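Local coordinates for UspA domain-containing protein (Pyrococcus horikoshii, PDB 2DUM) that is of unknown function but belongs to the universal stress protein A family, whose members commonly act in cellular responses to stress, at residues 6-11 / 120-125; 10-15 / 78-83; 22-27 / 154-159; 28-33 / 90-95. One frame throughout, in Å; residues are numbered along the deposited sequence.

Interaction 1 of 4, residues 6-11 / 120-125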
# COMPACT_ATOMS: atom_id res chain seq x y z
N ARG A 6 5.47 5.21 -11.94
CA ARG A 6 5.78 5.19 -13.36
C ARG A 6 4.68 4.53 -14.18
O ARG A 6 4.45 4.99 -15.33
CB ARG A 6 7.12 4.56 -13.66
CG ARG A 6 7.07 3.19 -13.48
CD ARG A 6 8.22 2.51 -14.15
NE ARG A 6 9.52 2.62 -13.42
CZ ARG A 6 9.82 3.13 -12.19
NH1 ARG A 6 8.89 3.69 -11.27
NH2 ARG A 6 11.16 3.05 -11.89
N LYS A 7 4.02 3.50 -13.64
CA LYS A 7 2.99 2.83 -14.34
C LYS A 7 1.99 2.19 -13.36
O LYS A 7 1.86 1.00 -13.19
CB LYS A 7 3.60 1.82 -15.28
CG LYS A 7 2.53 1.11 -16.20
CD LYS A 7 3.09 -0.21 -16.73
CE LYS A 7 3.97 0.00 -17.96
NZ LYS A 7 3.10 -0.47 -19.12
N VAL A 8 1.28 2.97 -12.63
CA VAL A 8 0.52 2.30 -11.62
C VAL A 8 -0.68 1.65 -12.25
O VAL A 8 -1.13 2.09 -13.33
CB VAL A 8 0.12 3.32 -10.56
CG1 VAL A 8 1.29 4.23 -10.32
CG2 VAL A 8 -1.18 4.10 -10.97
N LEU A 9 -1.21 0.61 -11.58
CA LEU A 9 -2.43 -0.05 -12.10
C LEU A 9 -3.42 0.19 -11.05
O LEU A 9 -3.08 0.28 -9.85
CB LEU A 9 -2.22 -1.56 -12.16
CG LEU A 9 -3.14 -2.72 -12.58
CD1 LEU A 9 -4.29 -2.78 -11.76
CD2 LEU A 9 -3.61 -2.61 -14.00
N PHE A 10 -4.66 0.21 -11.46
CA PHE A 10 -5.66 0.69 -10.58
C PHE A 10 -6.91 0.11 -11.09
O PHE A 10 -7.38 0.53 -12.13
CB PHE A 10 -5.74 2.22 -10.73
CG PHE A 10 -6.91 2.78 -10.06
CD1 PHE A 10 -8.10 2.87 -10.70
CD2 PHE A 10 -6.85 3.11 -8.75
CE1 PHE A 10 -9.20 3.31 -10.10
CE2 PHE A 10 -8.00 3.57 -8.11
CZ PHE A 10 -9.17 3.67 -8.82
N PRO A 11 -7.38 -0.92 -10.46
CA PRO A 11 -8.67 -1.52 -10.58
C PRO A 11 -9.86 -0.75 -10.05
O PRO A 11 -9.93 -0.42 -8.85
CB PRO A 11 -8.51 -2.76 -9.78
CG PRO A 11 -6.96 -3.02 -9.92
CD PRO A 11 -6.50 -1.72 -9.61
N LEU A 120 3.45 -0.33 -9.53
CA LEU A 120 2.67 -0.31 -8.35
C LEU A 120 1.31 -0.84 -8.69
O LEU A 120 0.87 -0.70 -9.83
CB LEU A 120 2.43 1.12 -7.91
CG LEU A 120 1.71 1.29 -6.58
CD1 LEU A 120 2.25 0.39 -5.48
CD2 LEU A 120 1.90 2.65 -6.04
N ILE A 121 0.63 -1.43 -7.70
CA ILE A 121 -0.84 -1.49 -7.82
C ILE A 121 -1.51 -0.64 -6.76
O ILE A 121 -1.02 -0.60 -5.63
CB ILE A 121 -1.51 -2.90 -8.11
CG1 ILE A 121 -2.61 -3.10 -7.13
CG2 ILE A 121 -0.63 -4.09 -7.98
CD1 ILE A 121 -3.90 -3.53 -7.73
N ILE A 122 -2.56 0.08 -7.14
CA ILE A 122 -3.28 0.94 -6.21
C ILE A 122 -4.64 0.42 -6.17
O ILE A 122 -5.20 0.18 -7.22
CB ILE A 122 -3.47 2.34 -6.77
CG1 ILE A 122 -2.16 3.11 -6.68
CG2 ILE A 122 -4.50 3.12 -5.98
CD1 ILE A 122 -2.04 4.16 -7.77
N LEU A 123 -5.17 0.29 -4.95
CA LEU A 123 -6.50 -0.25 -4.61
C LEU A 123 -7.23 0.58 -3.56
O LEU A 123 -6.60 1.08 -2.59
CB LEU A 123 -6.36 -1.54 -3.86
CG LEU A 123 -6.16 -2.88 -4.45
CD1 LEU A 123 -6.52 -2.59 -5.84
CD2 LEU A 123 -4.72 -3.26 -4.29
N PRO A 124 -8.58 0.64 -3.67
CA PRO A 124 -9.37 1.24 -2.60
C PRO A 124 -9.44 0.23 -1.48
O PRO A 124 -9.44 -0.99 -1.79
CB PRO A 124 -10.77 1.42 -3.25
CG PRO A 124 -10.60 1.08 -4.66
CD PRO A 124 -9.46 0.14 -4.74
N SER A 125 -9.51 0.70 -0.22
CA SER A 125 -9.58 -0.24 0.91
C SER A 125 -10.90 -0.96 0.75
O SER A 125 -10.92 -2.13 0.35
CB SER A 125 -9.39 0.39 2.27
OG SER A 125 -10.62 0.60 2.94

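Interaction 2 of 4, residues 10-15 / 78-83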
# COMPACT_ATOMS: atom_id res chain seq x y z
N PHE A 10 -4.66 0.21 -11.46
CA PHE A 10 -5.66 0.69 -10.58
C PHE A 10 -6.91 0.11 -11.09
O PHE A 10 -7.38 0.53 -12.13
CB PHE A 10 -5.74 2.22 -10.73
CG PHE A 10 -6.91 2.78 -10.06
CD1 PHE A 10 -8.10 2.87 -10.70
CD2 PHE A 10 -6.85 3.11 -8.75
CE1 PHE A 10 -9.20 3.31 -10.10
CE2 PHE A 10 -8.00 3.57 -8.11
CZ PHE A 10 -9.17 3.67 -8.82
N PRO A 11 -7.38 -0.92 -10.46
CA PRO A 11 -8.67 -1.52 -10.58
C PRO A 11 -9.86 -0.75 -10.05
O PRO A 11 -9.93 -0.42 -8.85
CB PRO A 11 -8.51 -2.76 -9.78
CG PRO A 11 -6.96 -3.02 -9.92
CD PRO A 11 -6.50 -1.72 -9.61
N THR A 12 -10.81 -0.50 -10.97
CA THR A 12 -12.11 0.08 -10.64
C THR A 12 -13.27 -0.87 -10.65
O THR A 12 -13.55 -1.62 -11.58
CB THR A 12 -12.57 1.30 -11.49
OG1 THR A 12 -13.94 1.61 -11.17
CG2 THR A 12 -12.44 1.03 -13.00
N ASP A 13 -14.01 -0.70 -9.59
CA ASP A 13 -14.98 -1.62 -9.11
C ASP A 13 -16.24 -1.12 -9.68
O ASP A 13 -17.29 -1.64 -9.43
CB ASP A 13 -14.99 -1.34 -7.62
CG ASP A 13 -15.76 -2.36 -6.86
OD1 ASP A 13 -16.31 -3.18 -7.62
OD2 ASP A 13 -15.82 -2.34 -5.57
N PHE A 14 -16.13 -0.06 -10.44
CA PHE A 14 -17.25 0.79 -10.70
C PHE A 14 -18.03 1.11 -9.47
O PHE A 14 -18.92 1.93 -9.57
CB PHE A 14 -18.14 0.26 -11.80
CG PHE A 14 -17.52 0.44 -13.11
CD1 PHE A 14 -17.08 1.69 -13.48
CD2 PHE A 14 -17.28 -0.66 -13.96
CE1 PHE A 14 -16.42 1.84 -14.73
CE2 PHE A 14 -16.61 -0.52 -15.23
CZ PHE A 14 -16.18 0.70 -15.62
N SER A 15 -17.68 0.53 -8.31
CA SER A 15 -18.34 0.86 -7.06
C SER A 15 -18.26 2.33 -6.62
O SER A 15 -17.55 3.14 -7.21
CB SER A 15 -17.74 0.06 -5.91
OG SER A 15 -16.41 0.51 -5.60
N ARG A 78 -18.11 1.67 -21.70
CA ARG A 78 -19.01 2.82 -21.57
C ARG A 78 -18.39 3.71 -20.51
O ARG A 78 -17.68 4.69 -20.80
CB ARG A 78 -20.45 2.34 -21.12
CG ARG A 78 -21.79 2.92 -21.80
CD ARG A 78 -21.69 4.36 -22.24
NE ARG A 78 -20.85 4.47 -23.47
CZ ARG A 78 -19.97 5.46 -23.79
NH1 ARG A 78 -19.74 6.51 -22.96
NH2 ARG A 78 -19.28 5.39 -24.95
N LYS A 79 -18.63 3.33 -19.25
CA LYS A 79 -18.23 4.14 -18.10
C LYS A 79 -16.72 4.19 -17.94
O LYS A 79 -16.19 5.05 -17.24
CB LYS A 79 -18.91 3.67 -16.80
CG LYS A 79 -19.58 2.32 -16.81
CD LYS A 79 -20.28 2.15 -15.46
CE LYS A 79 -21.17 0.92 -15.43
NZ LYS A 79 -21.86 0.73 -16.77
N LEU A 80 -16.04 3.26 -18.60
CA LEU A 80 -14.67 2.96 -18.32
C LEU A 80 -14.00 3.86 -19.20
O LEU A 80 -13.23 4.65 -18.78
CB LEU A 80 -14.36 1.54 -18.77
CG LEU A 80 -13.20 0.78 -18.13
CD1 LEU A 80 -12.04 0.74 -19.06
CD2 LEU A 80 -12.82 1.41 -16.81
N GLN A 81 -14.35 3.77 -20.46
CA GLN A 81 -13.57 4.51 -21.40
C GLN A 81 -13.97 5.99 -21.32
O GLN A 81 -13.30 6.87 -21.85
CB GLN A 81 -13.53 3.90 -22.81
CG GLN A 81 -12.21 4.27 -23.60
CD GLN A 81 -12.09 5.82 -24.06
OE1 GLN A 81 -12.83 6.29 -25.00
NE2 GLN A 81 -11.16 6.60 -23.40
N GLU A 82 -14.97 6.30 -20.55
CA GLU A 82 -15.08 7.70 -20.33
C GLU A 82 -14.47 8.17 -18.97
O GLU A 82 -14.04 9.29 -18.88
CB GLU A 82 -16.50 8.16 -20.65
CG GLU A 82 -17.59 7.65 -19.65
CD GLU A 82 -17.71 8.57 -18.39
OE1 GLU A 82 -18.78 9.27 -18.24
OE2 GLU A 82 -16.74 8.62 -17.58
N LYS A 83 -14.40 7.30 -17.97
CA LYS A 83 -13.75 7.55 -16.65
C LYS A 83 -12.26 7.44 -16.84
O LYS A 83 -11.48 7.65 -15.95
CB LYS A 83 -14.23 6.49 -15.64
CG LYS A 83 -13.62 6.47 -14.26
CD LYS A 83 -13.99 5.18 -13.45
CE LYS A 83 -13.27 5.01 -11.97
NZ LYS A 83 -13.86 4.15 -10.74

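Interaction 3 of 4, residues 22-27 / 154-159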
# COMPACT_ATOMS: atom_id res chain seq x y z
N VAL A 22 -10.53 7.42 -5.88
CA VAL A 22 -10.05 8.34 -6.93
C VAL A 22 -9.99 9.80 -6.45
O VAL A 22 -8.92 10.43 -6.61
CB VAL A 22 -10.80 8.19 -8.27
CG1 VAL A 22 -10.46 9.28 -9.22
CG2 VAL A 22 -10.46 6.88 -8.94
N GLU A 23 -11.07 10.35 -5.86
CA GLU A 23 -10.92 11.67 -5.16
C GLU A 23 -9.76 11.65 -4.18
O GLU A 23 -8.80 12.46 -4.27
CB GLU A 23 -12.17 12.07 -4.39
CG GLU A 23 -13.29 12.51 -5.31
CD GLU A 23 -14.70 12.03 -4.84
OE1 GLU A 23 -14.86 10.94 -4.20
OE2 GLU A 23 -15.69 12.73 -5.15
N VAL A 24 -9.82 10.70 -3.25
CA VAL A 24 -8.84 10.69 -2.20
C VAL A 24 -7.46 10.74 -2.84
O VAL A 24 -6.68 11.53 -2.38
CB VAL A 24 -8.96 9.47 -1.35
CG1 VAL A 24 -8.22 9.68 -0.12
CG2 VAL A 24 -10.40 9.20 -1.08
N PHE A 25 -7.18 9.95 -3.89
CA PHE A 25 -5.86 9.98 -4.45
C PHE A 25 -5.66 11.35 -4.93
O PHE A 25 -4.62 11.96 -4.69
CB PHE A 25 -5.71 9.08 -5.60
CG PHE A 25 -4.27 8.92 -6.05
CD1 PHE A 25 -3.35 8.26 -5.29
CD2 PHE A 25 -3.83 9.41 -7.27
CE1 PHE A 25 -2.02 8.11 -5.70
CE2 PHE A 25 -2.45 9.23 -7.69
CZ PHE A 25 -1.57 8.61 -6.88
N GLU A 26 -6.72 11.88 -5.55
CA GLU A 26 -6.66 13.21 -6.16
C GLU A 26 -6.29 14.29 -5.18
O GLU A 26 -5.41 15.09 -5.48
CB GLU A 26 -7.96 13.54 -6.90
CG GLU A 26 -8.33 15.08 -6.95
CD GLU A 26 -7.60 15.85 -8.10
OE1 GLU A 26 -6.58 16.55 -7.78
OE2 GLU A 26 -8.03 15.75 -9.31
N LYS A 27 -6.94 14.26 -4.00
CA LYS A 27 -6.63 15.21 -2.84
C LYS A 27 -5.34 14.96 -2.04
O LYS A 27 -4.50 15.85 -1.90
CB LYS A 27 -7.79 15.38 -1.88
CG LYS A 27 -7.94 16.88 -1.46
CD LYS A 27 -6.54 17.80 -1.57
CE LYS A 27 -6.38 19.07 -0.57
NZ LYS A 27 -5.70 18.73 0.80
N ILE A 154 -5.43 2.78 -0.60
CA ILE A 154 -5.84 4.16 -0.31
C ILE A 154 -7.15 3.98 0.43
O ILE A 154 -7.72 2.84 0.37
CB ILE A 154 -5.87 5.04 -1.63
CG1 ILE A 154 -5.23 6.40 -1.45
CG2 ILE A 154 -7.23 5.44 -2.04
CD1 ILE A 154 -3.71 6.44 -1.71
N LYS A 155 -7.60 5.01 1.16
CA LYS A 155 -8.74 4.83 2.05
C LYS A 155 -9.72 6.01 2.21
O LYS A 155 -10.94 5.85 1.99
CB LYS A 155 -8.19 4.41 3.40
CG LYS A 155 -8.96 3.30 4.08
CD LYS A 155 -8.32 2.88 5.38
CE LYS A 155 -7.24 1.83 5.21
NZ LYS A 155 -7.30 0.97 6.46
N GLU A 156 -9.24 7.17 2.67
CA GLU A 156 -10.04 8.40 2.80
C GLU A 156 -9.15 9.52 3.35
O GLU A 156 -8.10 9.26 3.96
CB GLU A 156 -11.33 8.22 3.66
CG GLU A 156 -12.26 9.50 3.81
CD GLU A 156 -12.58 10.25 2.45
OE1 GLU A 156 -11.88 11.25 2.06
OE2 GLU A 156 -13.54 9.85 1.76
N VAL A 157 -9.59 10.76 3.13
CA VAL A 157 -8.70 11.91 3.30
C VAL A 157 -8.43 12.30 4.79
O VAL A 157 -8.66 11.48 5.72
CB VAL A 157 -8.94 13.09 2.18
CG1 VAL A 157 -10.42 13.42 1.92
CG2 VAL A 157 -8.01 14.36 2.34
N ASP A 158 -7.89 13.50 4.97
CA ASP A 158 -7.43 14.02 6.27
C ASP A 158 -8.50 14.80 7.15
O ASP A 158 -9.57 14.26 7.56
CB ASP A 158 -6.12 14.82 6.03
CG ASP A 158 -4.86 14.10 6.54
OD1 ASP A 158 -3.79 14.75 6.57
OD2 ASP A 158 -4.93 12.90 6.94
N GLU A 159 -8.16 16.06 7.46
CA GLU A 159 -8.92 16.83 8.44
C GLU A 159 -9.94 17.80 7.82
O GLU A 159 -11.00 18.02 8.42
CB GLU A 159 -7.98 17.54 9.45
CG GLU A 159 -7.32 18.85 8.95
CD GLU A 159 -6.14 18.63 7.99
OE1 GLU A 159 -5.00 18.39 8.48
OE2 GLU A 159 -6.35 18.73 6.76

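Interaction 4 of 4, residues 28-33 / 90-95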
# COMPACT_ATOMS: atom_id res chain seq x y z
N ARG A 28 -5.20 13.72 -1.57
CA ARG A 28 -3.97 13.21 -0.97
C ARG A 28 -2.77 13.42 -1.81
O ARG A 28 -1.81 14.00 -1.33
CB ARG A 28 -4.10 11.72 -0.68
CG ARG A 28 -5.22 11.45 0.26
CD ARG A 28 -5.08 10.18 1.01
NE ARG A 28 -5.33 10.36 2.46
CZ ARG A 28 -4.40 10.73 3.36
NH1 ARG A 28 -4.75 10.85 4.64
NH2 ARG A 28 -3.13 10.99 2.98
N ASN A 29 -2.82 12.97 -3.07
CA ASN A 29 -1.59 12.97 -3.94
C ASN A 29 -1.32 14.19 -4.75
O ASN A 29 -2.26 14.71 -5.42
CB ASN A 29 -1.57 11.83 -4.97
CG ASN A 29 -0.34 11.88 -5.86
OD1 ASN A 29 0.79 11.94 -5.36
ND2 ASN A 29 -0.55 11.84 -7.16
N LYS A 30 -0.03 14.59 -4.75
CA LYS A 30 0.40 15.58 -5.75
C LYS A 30 1.53 15.26 -6.75
O LYS A 30 1.88 16.09 -7.59
CB LYS A 30 0.56 16.95 -5.12
CG LYS A 30 -0.76 17.69 -5.16
CD LYS A 30 -0.72 19.00 -4.38
CE LYS A 30 -1.97 19.07 -3.50
NZ LYS A 30 -1.91 18.00 -2.42
N MET A 31 2.08 14.06 -6.70
CA MET A 31 3.25 13.72 -7.54
C MET A 31 2.66 13.27 -8.87
O MET A 31 1.39 13.13 -9.02
CB MET A 31 4.14 12.61 -6.94
CG MET A 31 4.57 12.81 -5.47
SD MET A 31 5.83 11.69 -5.02
CE MET A 31 5.13 10.19 -5.56
N GLU A 32 3.50 13.06 -9.87
CA GLU A 32 2.88 12.84 -11.11
C GLU A 32 3.16 11.42 -11.60
O GLU A 32 4.31 10.97 -11.75
CB GLU A 32 3.25 13.96 -12.03
CG GLU A 32 4.39 13.64 -12.95
CD GLU A 32 4.20 14.30 -14.35
OE1 GLU A 32 5.25 14.82 -14.87
OE2 GLU A 32 3.02 14.30 -14.89
N VAL A 33 2.09 10.68 -11.72
CA VAL A 33 2.05 9.33 -12.29
C VAL A 33 2.55 9.31 -13.80
O VAL A 33 2.31 10.28 -14.52
CB VAL A 33 0.58 8.89 -12.18
CG1 VAL A 33 0.44 7.47 -12.44
CG2 VAL A 33 0.01 9.28 -10.79
N ALA A 90 -6.87 12.83 -12.30
CA ALA A 90 -6.63 12.77 -10.83
C ALA A 90 -5.22 12.28 -10.43
O ALA A 90 -4.46 12.91 -9.67
CB ALA A 90 -7.69 11.92 -10.16
N PHE A 91 -4.87 11.14 -10.96
CA PHE A 91 -3.50 10.71 -10.80
C PHE A 91 -2.48 11.68 -11.24
O PHE A 91 -1.31 11.45 -10.94
CB PHE A 91 -3.37 9.39 -11.46
CG PHE A 91 -4.20 8.43 -10.79
CD1 PHE A 91 -5.56 8.71 -10.65
CD2 PHE A 91 -3.64 7.35 -10.13
CE1 PHE A 91 -6.35 7.85 -9.93
CE2 PHE A 91 -4.41 6.50 -9.43
CZ PHE A 91 -5.75 6.74 -9.32
N ARG A 92 -2.92 12.74 -11.94
CA ARG A 92 -2.03 13.70 -12.50
C ARG A 92 -1.07 12.93 -13.32
O ARG A 92 0.09 13.12 -13.28
CB ARG A 92 -1.27 14.46 -11.41
CG ARG A 92 -2.25 14.99 -10.50
CD ARG A 92 -1.83 14.98 -9.11
NE ARG A 92 -1.71 16.39 -8.75
CZ ARG A 92 -2.69 17.15 -8.23
NH1 ARG A 92 -2.45 18.43 -7.95
NH2 ARG A 92 -3.91 16.64 -7.98
N ALA A 93 -1.64 12.12 -14.15
CA ALA A 93 -0.96 11.13 -14.94
C ALA A 93 -0.42 11.78 -16.24
O ALA A 93 -1.15 12.53 -16.87
CB ALA A 93 -2.05 10.07 -15.26
N LYS A 94 0.80 11.51 -16.70
CA LYS A 94 1.03 11.81 -18.10
C LYS A 94 0.17 10.92 -19.08
O LYS A 94 -0.13 11.44 -20.14
CB LYS A 94 2.47 11.69 -18.49
CG LYS A 94 3.44 11.80 -17.38
CD LYS A 94 4.54 12.80 -17.72
CE LYS A 94 5.64 12.13 -18.52
NZ LYS A 94 5.88 10.60 -18.28
N ASN A 95 -0.20 9.64 -18.82
CA ASN A 95 -0.98 8.79 -19.81
C ASN A 95 -1.89 7.83 -19.17
O ASN A 95 -1.68 7.38 -18.05
CB ASN A 95 -0.14 7.95 -20.73
CG ASN A 95 0.75 8.78 -21.55
OD1 ASN A 95 1.95 8.89 -21.25
ND2 ASN A 95 0.19 9.47 -22.57

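Interaction 1 of 4, residues 6-11 / 120-125
L120 meets V8 alongside, the two side chains pointing the same way from neighbouring strands, with V8 CG1 4.1 Å from L120 CB. The carbonyl of L120 takes the first ladder bond: L9 N donates to L120 O over 3.0 Å. At I121 the strands pair across L9, which spends both its backbone polar groups on the two residues flanking I121. The side chain of I121 leaves on the other face of the sheet from V8 and L120. It lies beside L9, while its CD1 also reaches the ring of P11, coming within 3.7 Å of P11 CD. I122 has the widest set of partners. Its amide closes the second ladder bond, I122 N to L9 O at 2.8 Å, and this bond is straight, with 165° at the hydrogen. CG1 of I122 stands anti to the carbonyl carbon (chi1 -76°) and carries CD1 to the methyl CG2 of V8. The other branch, CG2, goes to the rim of the F10 ring, 3.6 Å from F10 CD2. The carbonyl of I122 continues the register more weakly, receiving the CA-H of F10 while P11 CD sits close by. L123 starts away from the first strand, yet its CD1 returns to within 3.9 Å of P11 CD. P124 brings only its ring CD near P11 O. Helix 105-115 packs on L9, P11 and I121, while F91 packs on F10 and I122 from the opposite face. This is the centre of a five-stranded parallel sheet of order 3-2-1-4-5, the Rossmann-like α/β fold of the universal stress proteins.

Interaction 2 of 4, residues 10-15 / 78-83
The tight part of this contact is where F14 lies against K79 and L80. K79 lays its methylene chain over one face of the F14 ring, CD standing 3.9 Å from the ring centroid in a CH-pi contact. At the far end of the same ring F14 CZ is met by L80, whose CD2 comes to 3.6 Å. That same methyl reaches on to T12, with L80 CD2 3.8 Å from T12 CG2, so one leucine branch bridges the two. K83 runs its extended chain out from the helix to meet T12 tip to tip, and NZ gives a hydrogen bond of 2.6 Å to T12 OG1. The threonine hydroxyl oxygen stands anti to the backbone N (chi1 172°), where it also accepts from F14 N at 2.8 Å, making an ST turn in the loop that leaves the first strand. In ATP-binding relatives of this α/β fold the corresponding loop lines the nucleotide site; whether it does so here is not known. A valine in place of T12 would probably leave K83 NZ without this acceptor and the loop turn without its side-chain brace. Y19, from helix 16-28, offers K83 a cation-pi partner. Toward solvent the contact thins out: K79 NZ, beyond its methylenes, is 5.6 Å from the F14 centroid, at most a weak attraction, and instead bonds to E75 O in its own helix.

Interaction 3 of 4, residues 22-27 / 154-159
V24 turns CG1 anti to its own amide nitrogen (chi1 -165°) and thereby sets that methyl on the backbone of E156, while E156, extended at chi1 but bent at chi2 (49°), swings its carboxylate back along its own chain. The contact joins helix 16-28, the first helix of the Rossmann-like α/β fold, to the C-terminal tail that follows the last strand and crosses the helix surface. V24 is the middle of it. Its CG1 is 3.6 Å from E156 C, and its CG2 looks at E156 OE1 from 4.0 Å, the two side chains crossing at about a right angle. Farther along the tail, V157 brings CB to 4.2 Å of V24 CG1. An alanine at V24 is likely to open a gap beneath the E156-V157 peptide and give the tail less to rest on. At the strand end, I154 puts CD1 at the edge of the F25 ring, near its plane and 4.0 Å from F25 CD1. M4 of the second subunit also packs on both F25 and I154, so this apolar end continues into the dimer. K27 takes a looser part at the exposed end, its CB beside V157 CG2. No hydrogen bond joins 22-27 to 154-159; polar ties come from R20 and R28 of the same helix, which form salt bridges with E156 and D158. Within the tail, V157 N donates to E156 OE1 at 2.6 Å, meeting the anti side of that oxygen, 27° out of the carboxylate plane.

Interaction 4 of 4, residues 28-33 / 90-95
N29 and R92 slide past each other in opposite directions, the backbone oxygen of N29 lying over one face of the R92 guanidinium, 3.3 Å above its plane. The asparagine's own amide serves the loop: with CG anti to the backbone N (chi1 179°), OD1 accepts from M31 N at 2.8 Å in an Asx turn, and ND2 gives a bond back to M31 O. K30 lies side by side with R92 and sets CG over the same guanidinium face as N29 O, 3.3 Å from R92 NH1. The contact is through methylene carbon, since the two charged ends stay 5.6 Å apart, K30 NZ to R92 NH1; the arginine's salt-bridge partner is E26 of helix 16-28. M31 contributes mainly its carbonyl, which R92 CD approaches. E32 then crosses K94 at about a right angle, and its carboxylate rests against the lysine's methylenes, OE2 3.5 Å from K94 CD, without reaching NZ. V33 closes the contact. K94 N donates to V33 O over 2.9 Å, the single hydrogen bond between the two segments, and A93 CA sits beside the same oxygen. The V33 side chain is buried, with CB 4.2 Å from A93 CB. The two loops, one running from helix 16-28 into strand 35-43 and the other from helix 69-90 into strand 95-103, thus meet just before those neighbouring parallel strands begin, N95 going on to bond with G34 and V36, while F25 of helix 16-28 packs on V33.

Interactions 1 and 2 share F10 and P11: the strand that pairs with 120-124 runs straight into the loop held by helix 69-90, their centres 13 Å apart. F10 is also met by interaction 4, whose F91 packs edge-to-face with it, F10 CD2 to F91 CZ 3.8 Å, and stacks on F25 of interaction 3. Interactions 3 and 4 are also tied by charge: E26 OE1 grips R92 NH2 at 2.7 Å, and D158 pairs with R28. Interaction 3 joins interaction 1 through L123 O and I154 N, 2.9 Å apart. Interactions 1, 3 and 4 touch the second subunit; interaction 2 does not.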